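Long-range contact in oxidase/hydroxylase (Streptomyces hygroscopicus subsp. hygroscopicus, PDB 4XC9), which probably acts as an iron(II)- and 2-oxoglutarate-dependent dioxygenase of the phytanoyl-CoA dioxygenase family: residues B[147-152]-B[211-216]. Numbering follows the deposited sequence.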
loop_
_atom_site.group_PDB
_atom_site.type_symbol
_atom_site.label_atom_id
_atom_site.label_comp_id
_atom_site.label_asym_id
_atom_site.label_seq_id
_atom_site.Cartn_x
_atom_site.Cartn_y
_atom_site.Cartn_z
ATOM N N SER B 147 -4.373 -32.678 16.549
ATOM C CA SER B 147 -5.592 -32.184 17.187
ATOM C C SER B 147 -5.245 -30.951 17.995
ATOM O O SER B 147 -4.074 -30.684 18.225
ATOM C CB SER B 147 -6.243 -33.257 18.065
ATOM O OG SER B 147 -5.330 -33.774 19.010
ATOM N N PRO B 148 -6.255 -30.158 18.378
ATOM C CA PRO B 148 -5.966 -28.992 19.212
ATOM C C PRO B 148 -5.310 -29.354 20.538
ATOM O O PRO B 148 -4.285 -28.786 20.886
ATOM C CB PRO B 148 -7.347 -28.384 19.436
ATOM C CG PRO B 148 -8.086 -28.715 18.186
ATOM C CD PRO B 148 -7.617 -30.100 17.814
ATOM N N GLU B 149 -5.893 -30.303 21.262
ATOM C CA GLU B 149 -5.406 -30.650 22.590
ATOM C C GLU B 149 -4.011 -31.277 22.532
ATOM O O GLU B 149 -3.341 -31.392 23.552
ATOM C CB GLU B 149 -6.395 -31.590 23.302
ATOM C CG GLU B 149 -6.515 -32.990 22.705
ATOM C CD GLU B 149 -7.501 -33.060 21.543
ATOM O OE1 GLU B 149 -7.866 -31.987 20.984
ATOM O OE2 GLU B 149 -7.913 -34.195 21.194
ATOM N N ASP B 150 -3.556 -31.662 21.344
ATOM C CA ASP B 150 -2.185 -32.154 21.224
ATOM C C ASP B 150 -1.149 -31.015 21.124
ATOM O O ASP B 150 0.047 -31.256 20.937
ATOM C CB ASP B 150 -2.059 -33.090 20.026
ATOM C CG ASP B 150 -1.166 -34.277 20.324
ATOM O OD1 ASP B 150 0.059 -34.186 20.093
ATOM O OD2 ASP B 150 -1.689 -35.292 20.826
ATOM N N GLY B 151 -1.611 -29.777 21.278
ATOM C CA GLY B 151 -0.736 -28.620 21.240
ATOM C C GLY B 151 -0.443 -28.098 19.842
ATOM O O GLY B 151 0.704 -27.831 19.517
ATOM N N SER B 152 -1.481 -27.947 19.018
ATOM C CA SER B 152 -1.290 -27.559 17.614
ATOM C C SER B 152 -1.046 -26.060 17.413
ATOM O O SER B 152 -1.627 -25.222 18.113
ATOM C CB SER B 152 -2.496 -28.001 16.762
ATOM O OG SER B 152 -3.715 -27.384 17.161
ATOM N N LYS B 211 -1.307 -28.142 25.233
ATOM C CA LYS B 211 -1.173 -29.590 25.063
ATOM C C LYS B 211 -1.672 -30.354 26.284
ATOM O O LYS B 211 -1.158 -30.178 27.389
ATOM C CB LYS B 211 0.280 -29.954 24.783
ATOM C CG LYS B 211 0.543 -31.423 24.589
ATOM C CD LYS B 211 2.003 -31.622 24.230
ATOM C CE LYS B 211 2.430 -33.063 24.405
ATOM N NZ LYS B 211 1.587 -34.017 23.631
ATOM N N LEU B 212 -2.672 -31.207 26.071
ATOM C CA LEU B 212 -3.285 -31.976 27.144
ATOM C C LEU B 212 -2.823 -33.424 27.107
ATOM O O LEU B 212 -2.971 -34.163 28.071
ATOM C CB LEU B 212 -4.810 -31.915 27.042
ATOM C CG LEU B 212 -5.392 -30.511 26.964
ATOM C CD1 LEU B 212 -6.907 -30.541 26.967
ATOM C CD2 LEU B 212 -4.855 -29.685 28.117
ATOM N N THR B 213 -2.249 -33.817 25.982
ATOM C CA THR B 213 -1.886 -35.203 25.746
ATOM C C THR B 213 -0.466 -35.552 26.201
ATOM O O THR B 213 0.405 -34.690 26.285
ATOM C CB THR B 213 -2.014 -35.522 24.260
ATOM O OG1 THR B 213 -0.950 -34.876 23.541
ATOM C CG2 THR B 213 -3.346 -35.013 23.750
ATOM N N GLU B 214 -0.237 -36.829 26.477
ATOM C CA GLU B 214 1.087 -37.304 26.852
ATOM C C GLU B 214 2.008 -37.362 25.641
ATOM O O GLU B 214 1.574 -37.196 24.503
ATOM C CB GLU B 214 0.996 -38.689 27.498
ATOM C CG GLU B 214 0.094 -38.755 28.725
ATOM C CD GLU B 214 0.755 -38.171 29.960
ATOM O OE1 GLU B 214 1.984 -37.938 29.911
ATOM O OE2 GLU B 214 0.052 -37.943 30.971
ATOM N N GLY B 215 3.288 -37.601 25.893
ATOM C CA GLY B 215 4.244 -37.799 24.822
ATOM C C GLY B 215 4.751 -36.493 24.269
ATOM O O GLY B 215 3.973 -35.619 23.894
ATOM N N ASP B 216 6.068 -36.365 24.210
ATOM C CA ASP B 216 6.691 -35.112 23.817
ATOM C C ASP B 216 6.441 -34.758 22.350
ATOM O O ASP B 216 5.940 -35.580 21.574
ATOM C CB ASP B 216 8.188 -35.171 24.111
ATOM C CG ASP B 216 8.475 -35.218 25.595
ATOM O OD1 ASP B 216 7.520 -35.457 26.369
ATOM O OD2 ASP B 216 9.640 -35.019 25.988
#
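A single backbone hydrogen bond joins two loops of the cupin-type double-stranded beta-helix: Leu-212 N donates to Glu-149 O (2.6 Å) in a nearly straight bond (170°). The loop 147-152 leads into strand 153-156, whereas 211-216 leads into strand 217-226, which begins with the co-substrate-binding Arg-217. The backbones come close at Gly-151, its CA 3.9 Å from Lys-211 CB; a beta carbon on this glycine would press against that methylene and against the Asp-150 carbonyl O. Beyond it, the lysine chain runs alongside Asp-150 in the same direction, extended until a bend at its last torsion (chi4 56°) turns the amine into the curve of its own loop. There NZ donates to Thr-213 OG1 at 2.7 Å and to Thr-213 O, which it meets from above the carbonyl plane, with weak bonds to Glu-214 O and Gly-215 O. Shortening this lysine to an alanine would remove the amine and would probably leave Thr-213 OG1 and the carbonyls around it without their shared donor, and the loop freer to shift. Thr-213 also crosses Asp-150 at about a right angle, its hydroxyl giving a weak bond to OD2. The other carboxylate oxygen, OD1, forms a salt bridge with Arg-217 NE, linking loop 147-152 to a residue seen to bind 2-oxoglutarate, and makes just a long ion pair with Lys-211 NZ at 3.9 Å. Leu-212 CD1, on an exposed side chain, lies 3.8 Å from Glu-149 CB.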